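Local coordinates for protein acetyl-CoA C-acetyltransferase (Syntrophomonas wolfei subsp. wolfei, PDB 7N7Z) that probably catalyses the reversible thiolase reaction that joins two acetyl-CoA molecules into acetoacetyl-CoA and releases coenzyme A, at residues N31-I36 / V204-K209; I35-A40 / A257-F262; A297-K302 / A394-W399; V314-V319 / V369-E374. All coordinates share one frame; numbering follows the deposited sequence.

From the N terminus, helix 30-45 comes first and serves two contacts. Interaction 1 closes the chain back onto it at 204-209, in the excursion between core strands 113-121 and 254-264. Interaction 2 starts from the same helix, sharing Ile35 and Ile36, and closes a longer loop at strand 257-262. Both lie in the N-terminal thiolase domain. The other two follow in the C-terminal domain. Interaction 3 joins 297-302 to 394-399, and interaction 4, from 314-319 to 369-374, is nested inside the loop it closes. Phe262 of interaction 2 touches Trp399 of interaction 3, and Trp399 also meets Met371 of interaction 4, so the two domains pack together here.

Interaction 1 of 4, residues N31-I36 / V204-K209; sequences NDLAII and VPVVIK
Leu33 and Ile36 lie one helical turn apart on helix 30-45. They press against Val206 and Val204 of the segment that runs into strand 206-208. The contact between the two segments is apolar for the most part, made mostly by methyl groups. Its tight, buried part is around Val206. One branch, CG2, sits 3.7 Å from CD2 of Leu33. The other, CG1, meets CD1 of Ile36 at 4.0 Å. CG1 lies opposite the backbone N of Val206 (chi1 178°), which sets CG1 toward Ile36 and CG2 against Leu33, whose CD2 is also near CG1. Both helix side chains cross Val206 at about a right angle. Thr16 and Pro17 of strand 8-20 also touch Val206, and Thr16 reaches Leu33 as well, so Leu33 and Val206 are buried. Strand 206-208 pairs antiparallel with strand 215-217. This small two-stranded sheet belongs to the long excursion between core strands 113-121 and 254-264, where thiolases carry their loop domain. The contact therefore lays part of that excursion against a helix of the N-terminal domain. Toward the start of 204-209 the contact is just as close but more open to solvent. There Ile36 offers its CG2 branch, which lies 3.9 Å from CG1 of Val204 and 3.8 Å from the carbonyl O of Pro205. Ile36 and Val204 both stay partly exposed. The Pro205 ring turns away from the helix and is exposed, and its carbonyl O is what Ile36 meets.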
loop_
_atom_site.group_PDB
_atom_site.type_symbol
_atom_site.label_atom_id
_atom_site.label_comp_id
_atom_site.label_asym_id
_atom_site.label_seq_id
_atom_site.Cartn_x
_atom_site.Cartn_y
_atom_site.Cartn_z
ATOM N N ASN B 31 11.653 17.597 9.217
ATOM C CA ASN B 31 11.313 18.733 10.068
ATOM C C ASN B 31 12.266 18.866 11.249
ATOM O O ASN B 31 12.566 19.986 11.678
ATOM C CB ASN B 31 9.874 18.603 10.567
ATOM C CG ASN B 31 8.862 18.692 9.446
ATOM O OD1 ASN B 31 9.204 19.032 8.313
ATOM N ND2 ASN B 31 7.606 18.384 9.754
ATOM N N ASP B 32 12.751 17.747 11.789
ATOM C CA ASP B 32 13.646 17.815 12.939
ATOM C C ASP B 32 15.061 18.208 12.533
ATOM O O ASP B 32 15.781 18.819 13.332
ATOM C CB ASP B 32 13.639 16.477 13.675
ATOM C CG ASP B 32 12.233 16.011 14.015
ATOM O OD1 ASP B 32 11.474 16.804 14.614
ATOM O OD2 ASP B 32 11.885 14.860 13.681
ATOM N N LEU B 33 15.477 17.874 11.309
ATOM C CA LEU B 33 16.719 18.430 10.783
ATOM C C LEU B 33 16.581 19.929 10.545
ATOM O O LEU B 33 17.500 20.700 10.844
ATOM C CB LEU B 33 17.111 17.729 9.483
ATOM C CG LEU B 33 17.689 16.317 9.579
ATOM C CD1 LEU B 33 17.617 15.635 8.220
ATOM C CD2 LEU B 33 19.119 16.338 10.091
ATOM N N ALA B 34 15.439 20.353 9.999
ATOM C CA ALA B 34 15.206 21.775 9.775
ATOM C C ALA B 34 15.249 22.553 11.082
ATOM O O ALA B 34 15.784 23.667 11.134
ATOM C CB ALA B 34 13.861 21.979 9.076
ATOM N N ILE B 35 14.693 21.982 12.152
ATOM C CA ILE B 35 14.676 22.671 13.439
ATOM C C ILE B 35 16.095 22.864 13.957
ATOM O O ILE B 35 16.437 23.927 14.492
ATOM C CB ILE B 35 13.805 21.894 14.445
ATOM C CG1 ILE B 35 12.324 22.182 14.188
ATOM C CG2 ILE B 35 14.174 22.260 15.877
ATOM C CD1 ILE B 35 11.397 21.127 14.731
ATOM N N ILE B 36 16.943 21.846 13.809
ATOM C CA ILE B 36 18.318 21.952 14.289
ATOM C C ILE B 36 19.074 23.015 13.501
ATOM O O ILE B 36 19.765 23.864 14.075
ATOM C CB ILE B 36 19.019 20.583 14.215
ATOM C CG1 ILE B 36 18.410 19.623 15.239
ATOM C CG2 ILE B 36 20.518 20.738 14.454
ATOM C CD1 ILE B 36 18.784 18.169 15.025
ATOM N N VAL B 204 26.217 22.323 12.117
ATOM C CA VAL B 204 25.671 22.105 13.449
ATOM C C VAL B 204 25.395 20.611 13.574
ATOM O O VAL B 204 24.709 20.048 12.720
ATOM C CB VAL B 204 24.387 22.915 13.710
ATOM C CG1 VAL B 204 23.332 22.645 12.641
ATOM C CG2 VAL B 204 23.840 22.608 15.100
ATOM N N PRO B 205 25.916 19.930 14.593
ATOM C CA PRO B 205 25.781 18.470 14.633
ATOM C C PRO B 205 24.348 18.034 14.897
ATOM O O PRO B 205 23.544 18.764 15.485
ATOM C CB PRO B 205 26.709 18.055 15.782
ATOM C CG PRO B 205 26.813 19.259 16.649
ATOM C CD PRO B 205 26.666 20.454 15.750
ATOM N N VAL B 206 24.036 16.823 14.443
ATOM C CA VAL B 206 22.742 16.190 14.664
ATOM C C VAL B 206 22.945 15.039 15.639
ATOM O O VAL B 206 23.790 14.165 15.411
ATOM C CB VAL B 206 22.124 15.690 13.348
ATOM C CG1 VAL B 206 20.795 14.996 13.618
ATOM C CG2 VAL B 206 21.943 16.845 12.377
ATOM N N VAL B 207 22.170 15.037 16.718
ATOM C CA VAL B 207 22.328 14.076 17.801
ATOM C C VAL B 207 21.236 13.021 17.679
ATOM O O VAL B 207 20.041 13.342 17.716
ATOM C CB VAL B 207 22.280 14.772 19.171
ATOM C CG1 VAL B 207 22.251 13.746 20.275
ATOM C CG2 VAL B 207 23.475 15.696 19.334
ATOM N N ILE B 208 21.645 11.764 17.539
ATOM C CA ILE B 208 20.717 10.640 17.462
ATOM C C ILE B 208 20.490 10.124 18.878
ATOM O O ILE B 208 21.436 9.696 19.550
ATOM C CB ILE B 208 21.256 9.524 16.551
ATOM C CG1 ILE B 208 21.893 10.097 15.274
ATOM C CG2 ILE B 208 20.146 8.524 16.223
ATOM C CD1 ILE B 208 20.909 10.520 14.198
ATOM N N LYS B 209 19.238 10.159 19.332
ATOM C CA LYS B 209 18.904 9.793 20.710
ATOM C C LYS B 209 18.568 8.303 20.786
ATOM O O LYS B 209 17.428 7.889 21.007
ATOM C CB LYS B 209 17.754 10.650 21.221
ATOM C CG LYS B 209 18.136 12.088 21.515
ATOM C CD LYS B 209 18.703 12.237 22.918
ATOM C CE LYS B 209 19.132 13.670 23.194
ATOM N NZ LYS B 209 17.988 14.621 23.119
#

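Interaction 2 of 4, residues I35-A40 / A257-F262; sequences IIAANA and AAAAVF
Ala38 and Ala259 bring helix 35-40 and strand 257-262 together with CA atoms 5.0 Å apart; the two segments run in nearly the same direction, their axes 6.6 Å apart at closest and inclined at 28°. Such a close approach suits a contact made by alanines alone. Ala37 points its methyl at the strand and rests over the peptide that follows Ala257, with CB 3.5 Å from Ala257 O. The methyls of Ala257 and Ala259 stand before and after it along the strand, each 4.0 Å from Ala37 CB. Ala259 fits its own CB against the helix backbone in return. It lies 3.3 Å from Ala37 O and 3.5 Å from Ala38 CA, which is tight. Ala38 CB takes a more lateral place, 4.2 Å from Ala259 CB. Alternation along the strand sends Ala258 and Ala260 to the other face of the sheet, away from this helix. All five touching residues are buried. This is an outer helix lying on a sheet of the layered alpha-beta thiolase fold. Strand 257-262 has strand 8-20 on one flank, where Ala257 and Ala259 pair through their backbones with Thr16 and Ala14. On the other flank is strand 113-121, paired with Ala258 and Ala260 through Ala118 and Val116. Before and after this segment on helix 30-45, Leu33 and Ala41 extend the same face over Ala257 and Ala259.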
loop_
_atom_site.group_PDB
_atom_site.type_symbol
_atom_site.label_atom_id
_atom_site.label_comp_id
_atom_site.label_asym_id
_atom_site.label_seq_id
_atom_site.Cartn_x
_atom_site.Cartn_y
_atom_site.Cartn_z
ATOM N N ILE B 35 14.693 21.982 12.152
ATOM C CA ILE B 35 14.676 22.671 13.439
ATOM C C ILE B 35 16.095 22.864 13.957
ATOM O O ILE B 35 16.437 23.927 14.492
ATOM C CB ILE B 35 13.805 21.894 14.445
ATOM C CG1 ILE B 35 12.324 22.182 14.188
ATOM C CG2 ILE B 35 14.174 22.260 15.877
ATOM C CD1 ILE B 35 11.397 21.127 14.731
ATOM N N ILE B 36 16.943 21.846 13.809
ATOM C CA ILE B 36 18.318 21.952 14.289
ATOM C C ILE B 36 19.074 23.015 13.501
ATOM O O ILE B 36 19.765 23.864 14.075
ATOM C CB ILE B 36 19.019 20.583 14.215
ATOM C CG1 ILE B 36 18.410 19.623 15.239
ATOM C CG2 ILE B 36 20.518 20.738 14.454
ATOM C CD1 ILE B 36 18.784 18.169 15.025
ATOM N N ALA B 37 18.944 22.992 12.173
ATOM C CA ALA B 37 19.626 23.986 11.349
ATOM C C ALA B 37 19.074 25.383 11.600
ATOM O O ALA B 37 19.835 26.358 11.650
ATOM C CB ALA B 37 19.496 23.618 9.871
ATOM N N ALA B 38 17.753 25.502 11.761
ATOM C CA ALA B 38 17.152 26.811 11.991
ATOM C C ALA B 38 17.597 27.395 13.326
ATOM O O ALA B 38 17.944 28.579 13.408
ATOM C CB ALA B 38 15.628 26.706 11.933
ATOM N N ASN B 39 17.585 26.581 14.385
ATOM C CA ASN B 39 18.028 27.065 15.689
ATOM C C ASN B 39 19.481 27.515 15.640
ATOM O O ASN B 39 19.846 28.534 16.238
ATOM C CB ASN B 39 17.840 25.974 16.743
ATOM C CG ASN B 39 16.420 25.908 17.264
ATOM O OD1 ASN B 39 15.746 26.931 17.400
ATOM N ND2 ASN B 39 15.955 24.700 17.558
ATOM N N ALA B 40 20.327 26.767 14.927
ATOM C CA ALA B 40 21.728 27.150 14.801
ATOM C C ALA B 40 21.862 28.513 14.138
ATOM O O ALA B 40 22.572 29.393 14.638
ATOM C CB ALA B 40 22.491 26.088 14.009
ATOM N N ALA B 257 19.778 19.586 6.091
ATOM C CA ALA B 257 18.982 20.786 6.294
ATOM C C ALA B 257 19.921 21.970 6.472
ATOM O O ALA B 257 20.925 21.873 7.183
ATOM C CB ALA B 257 18.060 20.664 7.514
ATOM N N ALA B 258 19.596 23.074 5.809
ATOM C CA ALA B 258 20.301 24.335 5.971
ATOM C C ALA B 258 19.304 25.417 6.364
ATOM O O ALA B 258 18.102 25.304 6.108
ATOM C CB ALA B 258 21.037 24.738 4.687
ATOM N N ALA B 259 19.812 26.471 6.997
ATOM C CA ALA B 259 18.965 27.577 7.415
ATOM C C ALA B 259 19.775 28.863 7.410
ATOM O O ALA B 259 21.006 28.847 7.489
ATOM C CB ALA B 259 18.363 27.329 8.802
ATOM N N ALA B 260 19.065 29.983 7.318
ATOM C CA ALA B 260 19.710 31.286 7.277
ATOM C C ALA B 260 18.733 32.342 7.768
ATOM O O ALA B 260 17.522 32.232 7.561
ATOM C CB ALA B 260 20.197 31.626 5.863
ATOM N N VAL B 261 19.277 33.364 8.421
ATOM C CA VAL B 261 18.506 34.503 8.907
ATOM C C VAL B 261 18.878 35.708 8.056
ATOM O O VAL B 261 20.038 36.143 8.054
ATOM C CB VAL B 261 18.770 34.777 10.395
ATOM C CG1 VAL B 261 17.987 36.003 10.856
ATOM C CG2 VAL B 261 18.411 33.560 11.230
ATOM N N PHE B 262 17.900 36.245 7.334
ATOM C CA PHE B 262 18.093 37.405 6.479
ATOM C C PHE B 262 17.477 38.635 7.131
ATOM O O PHE B 262 16.533 38.534 7.921
ATOM C CB PHE B 262 17.477 37.174 5.097
ATOM C CG PHE B 262 18.099 36.031 4.346
ATOM C CD1 PHE B 262 17.620 34.742 4.502
ATOM C CD2 PHE B 262 19.167 36.244 3.493
ATOM C CE1 PHE B 262 18.192 33.686 3.819
ATOM C CE2 PHE B 262 19.745 35.191 2.807
ATOM C CZ PHE B 262 19.256 33.911 2.971
#

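Interaction 3 of 4, residues A297-K302 / A394-W399; sequences AVAMPK and AMASLW
Small-residue packing of a helix on a sheet joins Ala299 and Met300 to Ala394 and Ala396. It lies in the C-terminal domain of the layered alpha-beta thiolase fold, where helix 296-307 covers the outer face of strand 394-400. The axes of the two segments come within 6.9 Å and make an angle of 30°. This is nearly the geometry of 35-40 against 257-262. Ala299 directs its methyl at the strand, and Ala299 CB settles 3.8 Å from Met395 C. The methyls of Ala394 and Ala396 lie on the same strand face, the nearer to it being Ala396 CB at 3.9 Å. Ala396 in turn packs its CB against Ala299 O at 3.7 Å. Met300 touches the same methyl with its backbone N, 3.9 Å from Ala396 CB, and more loosely with CG. Val303 of the same helix also touches Ala396. Met395 and Ser397 point the other way; with Trp399 they pack on helix 94-107, so the strand is packed on both faces. Ala394 opens the strand about 5 Å, side chain to side chain, from Cys388, a predicted active-site residue. Within the strand Ser397 and Trp399, two residues apart, are joined by their side chains. Trp399 NE1 donates to Ser397 OG at 3.1 Å with an N-H...O angle of 161°, and OG lies close to the plane of the indole.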
loop_
_atom_site.group_PDB
_atom_site.type_symbol
_atom_site.label_atom_id
_atom_site.label_comp_id
_atom_site.label_asym_id
_atom_site.label_seq_id
_atom_site.Cartn_x
_atom_site.Cartn_y
_atom_site.Cartn_z
ATOM N N ALA B 297 24.926 27.645 -16.927
ATOM C CA ALA B 297 25.607 28.358 -18.001
ATOM C C ALA B 297 24.787 29.527 -18.530
ATOM O O ALA B 297 25.338 30.390 -19.221
ATOM C CB ALA B 297 25.938 27.396 -19.141
ATOM N N VAL B 298 23.489 29.573 -18.229
ATOM C CA VAL B 298 22.653 30.700 -18.607
ATOM C C VAL B 298 22.247 31.547 -17.406
ATOM O O VAL B 298 21.987 32.744 -17.569
ATOM C CB VAL B 298 21.404 30.226 -19.385
ATOM C CG1 VAL B 298 21.805 29.648 -20.735
ATOM C CG2 VAL B 298 20.609 29.209 -18.579
ATOM N N ALA B 299 22.194 30.967 -16.205
ATOM C CA ALA B 299 21.842 31.740 -15.020
ATOM C C ALA B 299 23.018 32.577 -14.529
ATOM O O ALA B 299 22.838 33.737 -14.142
ATOM C CB ALA B 299 21.356 30.807 -13.911
ATOM N N MET B 300 24.224 32.010 -14.538
ATOM C CA MET B 300 25.383 32.748 -14.043
ATOM C C MET B 300 25.641 34.021 -14.838
ATOM O O MET B 300 25.807 35.086 -14.219
ATOM C CB MET B 300 26.612 31.833 -14.041
ATOM C CG MET B 300 26.575 30.756 -12.974
ATOM S SD MET B 300 27.804 29.472 -13.271
ATOM C CE MET B 300 29.300 30.311 -12.756
ATOM N N PRO B 301 25.688 34.001 -16.174
ATOM C CA PRO B 301 25.864 35.269 -16.900
ATOM C C PRO B 301 24.737 36.254 -16.653
ATOM O O PRO B 301 24.979 37.468 -16.615
ATOM C CB PRO B 301 25.918 34.833 -18.373
ATOM C CG PRO B 301 26.217 33.368 -18.346
ATOM C CD PRO B 301 25.601 32.849 -17.088
ATOM N N LYS B 302 23.508 35.767 -16.479
ATOM C CA LYS B 302 22.373 36.663 -16.283
ATOM C C LYS B 302 22.501 37.439 -14.977
ATOM O O LYS B 302 22.422 38.673 -14.967
ATOM C CB LYS B 302 21.068 35.868 -16.310
ATOM C CG LYS B 302 19.820 36.733 -16.281
ATOM C CD LYS B 302 18.571 35.909 -16.529
ATOM C CE LYS B 302 17.364 36.504 -15.824
ATOM N NZ LYS B 302 16.171 35.615 -15.912
ATOM N N ALA B 394 17.037 27.018 -13.725
ATOM C CA ALA B 394 18.188 27.110 -12.842
ATOM C C ALA B 394 18.264 28.490 -12.192
ATOM O O ALA B 394 17.561 29.428 -12.574
ATOM C CB ALA B 394 19.474 26.816 -13.613
ATOM N N MET B 395 19.141 28.608 -11.196
ATOM C CA MET B 395 19.266 29.833 -10.423
ATOM C C MET B 395 20.734 30.154 -10.184
ATOM O O MET B 395 21.606 29.283 -10.247
ATOM C CB MET B 395 18.540 29.726 -9.076
ATOM C CG MET B 395 17.059 30.043 -9.147
ATOM S SD MET B 395 16.271 30.018 -7.526
ATOM C CE MET B 395 16.456 31.734 -7.041
ATOM N N ALA B 396 20.989 31.431 -9.904
ATOM C CA ALA B 396 22.309 31.910 -9.526
ATOM C C ALA B 396 22.131 33.129 -8.634
ATOM O O ALA B 396 21.138 33.852 -8.742
ATOM C CB ALA B 396 23.161 32.260 -10.751
ATOM N N SER B 397 23.099 33.349 -7.747
ATOM C CA SER B 397 23.027 34.460 -6.810
ATOM C C SER B 397 24.433 34.967 -6.528
ATOM O O SER B 397 25.407 34.211 -6.593
ATOM C CB SER B 397 22.337 34.050 -5.504
ATOM O OG SER B 397 22.947 32.903 -4.940
ATOM N N LEU B 398 24.525 36.259 -6.212
ATOM C CA LEU B 398 25.795 36.922 -5.950
ATOM C C LEU B 398 25.729 37.655 -4.619
ATOM O O LEU B 398 24.687 38.202 -4.248
ATOM C CB LEU B 398 26.148 37.905 -7.067
ATOM C CG LEU B 398 26.315 37.278 -8.451
ATOM C CD1 LEU B 398 26.197 38.343 -9.532
ATOM C CD2 LEU B 398 27.643 36.546 -8.553
ATOM N N TRP B 399 26.853 37.659 -3.904
ATOM C CA TRP B 399 26.912 38.202 -2.556
ATOM C C TRP B 399 28.272 38.852 -2.346
ATOM O O TRP B 399 29.243 38.540 -3.042
ATOM C CB TRP B 399 26.675 37.110 -1.502
ATOM C CG TRP B 399 25.493 36.214 -1.792
ATOM C CD1 TRP B 399 25.406 35.249 -2.758
ATOM C CD2 TRP B 399 24.239 36.200 -1.101
ATOM N NE1 TRP B 399 24.177 34.641 -2.711
ATOM C CE2 TRP B 399 23.441 35.206 -1.703
ATOM C CE3 TRP B 399 23.713 36.932 -0.032
ATOM C CZ2 TRP B 399 22.146 34.927 -1.274
ATOM C CZ3 TRP B 399 22.427 36.654 0.393
ATOM C CH2 TRP B 399 21.658 35.659 -0.226
#

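Interaction 4 of 4, residues V314-V319 / V369-E374; sequences VDYWEV and VSMYYE
Tyr316 and Glu318 of strand 316-319 face Met371 and Glu374 of helix 360-378, a helix-on-sheet contact in the C-terminal domain of the thiolase fold. Within the chain the strand is at one edge of the sheet and leads directly into the NEAF sequence found in thiolases. Strand and helix segments run almost antiparallel, at 158°. The ring contact is a CH-pi interaction. Glu374 CG lies over the centre of one face of the Tyr316 ring, 3.6 Å from the centroid. CG of Glu374 is opposite its backbone N (chi1 -173°), which carries the CH2 out across the ring. Beyond it the chain bends, and the carboxylate turns to other partners, Arg377 in a salt bridge and His349 in a hydrogen bond. Van der Waals packing adds to this: Glu318 CG lies against the helix backbone, 3.7 Å from Met371 CA and 3.8 Å from Met371 CB. The Tyr316 ring adds a looser touch, CD2 to Met371 CG at 4.3 Å. Across the two segments, Glu318 OE1 meets Ser370 CB at 3.9 Å; the Ser370 hydroxyl is hydrogen-bonded to Glu202. A polar bond within the strand ties the two side chains facing the helix. Tyr316 OH donates to Glu318 OE2 across a short 2.5 Å, where OE2 receives it on its anti lone pair, away from OE1, and this hydroxyl accepts from His349 N.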
loop_
_atom_site.group_PDB
_atom_site.type_symbol
_atom_site.label_atom_id
_atom_site.label_comp_id
_atom_site.label_asym_id
_atom_site.label_seq_id
_atom_site.Cartn_x
_atom_site.Cartn_y
_atom_site.Cartn_z
ATOM N N VAL B 314 34.138 37.777 -9.151
ATOM C CA VAL B 314 33.732 36.921 -8.044
ATOM C C VAL B 314 34.957 36.229 -7.463
ATOM O O VAL B 314 35.750 35.618 -8.191
ATOM C CB VAL B 314 32.683 35.901 -8.512
ATOM C CG1 VAL B 314 32.084 35.166 -7.323
ATOM C CG2 VAL B 314 31.599 36.598 -9.322
ATOM N N ASP B 315 35.115 36.321 -6.140
ATOM C CA ASP B 315 36.287 35.748 -5.490
ATOM C C ASP B 315 36.177 34.237 -5.329
ATOM O O ASP B 315 37.202 33.546 -5.311
ATOM C CB ASP B 315 36.501 36.396 -4.120
ATOM C CG ASP B 315 36.868 37.867 -4.216
ATOM O OD1 ASP B 315 37.468 38.272 -5.234
ATOM O OD2 ASP B 315 36.557 38.620 -3.267
ATOM N N TYR B 316 34.962 33.704 -5.209
ATOM C CA TYR B 316 34.787 32.268 -5.048
ATOM C C TYR B 316 33.391 31.883 -5.516
ATOM O O TYR B 316 32.436 32.640 -5.325
ATOM C CB TYR B 316 34.998 31.841 -3.590
ATOM C CG TYR B 316 34.784 30.364 -3.356
ATOM C CD1 TYR B 316 35.674 29.426 -3.859
ATOM C CD2 TYR B 316 33.690 29.907 -2.634
ATOM C CE1 TYR B 316 35.481 28.073 -3.651
ATOM C CE2 TYR B 316 33.490 28.556 -2.419
ATOM C CZ TYR B 316 34.389 27.644 -2.930
ATOM O OH TYR B 316 34.196 26.298 -2.719
ATOM N N TRP B 317 33.288 30.703 -6.126
ATOM C CA TRP B 317 32.040 30.192 -6.672
ATOM C C TRP B 317 31.707 28.847 -6.043
ATOM O O TRP B 317 32.595 28.016 -5.823
ATOM C CB TRP B 317 32.127 30.017 -8.191
ATOM C CG TRP B 317 31.918 31.270 -8.979
ATOM C CD1 TRP B 317 32.885 32.073 -9.511
ATOM C CD2 TRP B 317 30.663 31.856 -9.346
ATOM N NE1 TRP B 317 32.311 33.124 -10.181
ATOM C CE2 TRP B 317 30.948 33.017 -10.093
ATOM C CE3 TRP B 317 29.328 31.516 -9.112
ATOM C CZ2 TRP B 317 29.946 33.838 -10.608
ATOM C CZ3 TRP B 317 28.335 32.334 -9.623
ATOM C CH2 TRP B 317 28.650 33.481 -10.361
ATOM N N GLU B 318 30.424 28.633 -5.762
ATOM C CA GLU B 318 29.897 27.324 -5.383
ATOM C C GLU B 318 28.907 26.913 -6.469
ATOM O O GLU B 318 27.744 27.328 -6.447
ATOM C CB GLU B 318 29.230 27.356 -4.011
ATOM C CG GLU B 318 30.181 27.154 -2.845
ATOM C CD GLU B 318 30.598 25.705 -2.671
ATOM O OE1 GLU B 318 29.715 24.852 -2.431
ATOM O OE2 GLU B 318 31.811 25.420 -2.766
ATOM N N VAL B 319 29.371 26.108 -7.420
ATOM C CA VAL B 319 28.539 25.596 -8.503
ATOM C C VAL B 319 28.279 24.125 -8.216
ATOM O O VAL B 319 29.194 23.296 -8.292
ATOM C CB VAL B 319 29.199 25.789 -9.874
ATOM C CG1 VAL B 319 28.319 25.211 -10.970
ATOM C CG2 VAL B 319 29.470 27.264 -10.126
ATOM N N VAL B 369 25.493 28.720 1.994
ATOM C CA VAL B 369 26.138 28.642 3.302
ATOM C C VAL B 369 27.617 28.316 3.139
ATOM O O VAL B 369 28.487 28.978 3.720
ATOM C CB VAL B 369 25.429 27.598 4.185
ATOM C CG1 VAL B 369 26.262 27.291 5.423
ATOM C CG2 VAL B 369 24.041 28.080 4.575
ATOM N N SER B 370 27.925 27.287 2.348
ATOM C CA SER B 370 29.318 26.895 2.155
ATOM C C SER B 370 30.101 27.987 1.440
ATOM O O SER B 370 31.270 28.230 1.762
ATOM C CB SER B 370 29.387 25.584 1.375
ATOM O OG SER B 370 28.865 24.514 2.140
ATOM N N MET B 371 29.476 28.657 0.471
ATOM C CA MET B 371 30.140 29.758 -0.217
ATOM C C MET B 371 30.641 30.794 0.781
ATOM O O MET B 371 31.822 31.162 0.774
ATOM C CB MET B 371 29.183 30.400 -1.224
ATOM C CG MET B 371 29.775 31.581 -1.991
ATOM S SD MET B 371 28.505 32.663 -2.675
ATOM C CE MET B 371 27.967 33.499 -1.190
ATOM N N TYR B 372 29.753 31.277 1.653
ATOM C CA TYR B 372 30.148 32.306 2.610
ATOM C C TYR B 372 31.330 31.848 3.455
ATOM O O TYR B 372 32.353 32.537 3.543
ATOM C CB TYR B 372 28.978 32.675 3.522
ATOM C CG TYR B 372 29.448 33.334 4.800
ATOM C CD1 TYR B 372 29.827 34.670 4.813
ATOM C CD2 TYR B 372 29.541 32.616 5.986
ATOM C CE1 TYR B 372 30.269 35.276 5.970
ATOM C CE2 TYR B 372 29.988 33.214 7.150
ATOM C CZ TYR B 372 30.349 34.545 7.136
ATOM O OH TYR B 372 30.794 35.146 8.291
ATOM N N TYR B 373 31.202 30.689 4.102
ATOM C CA TYR B 373 32.232 30.252 5.035
ATOM C C TYR B 373 33.565 29.996 4.345
ATOM O O TYR B 373 34.610 30.065 5.000
ATOM C CB TYR B 373 31.760 29.003 5.777
ATOM C CG TYR B 373 30.914 29.328 6.987
ATOM C CD1 TYR B 373 31.501 29.724 8.181
ATOM C CD2 TYR B 373 29.528 29.255 6.931
ATOM C CE1 TYR B 373 30.733 30.029 9.287
ATOM C CE2 TYR B 373 28.752 29.555 8.033
ATOM C CZ TYR B 373 29.360 29.943 9.208
ATOM O OH TYR B 373 28.592 30.245 10.308
ATOM N N GLU B 374 33.556 29.709 3.041
ATOM C CA GLU B 374 34.813 29.646 2.304
ATOM C C GLU B 374 35.370 31.045 2.066
ATOM O O GLU B 374 36.585 31.257 2.146
ATOM C CB GLU B 374 34.616 28.910 0.980
ATOM C CG GLU B 374 35.911 28.648 0.222
ATOM C CD GLU B 374 36.798 27.617 0.899
ATOM O OE1 GLU B 374 36.400 27.084 1.958
ATOM O OE2 GLU B 374 37.896 27.337 0.370
#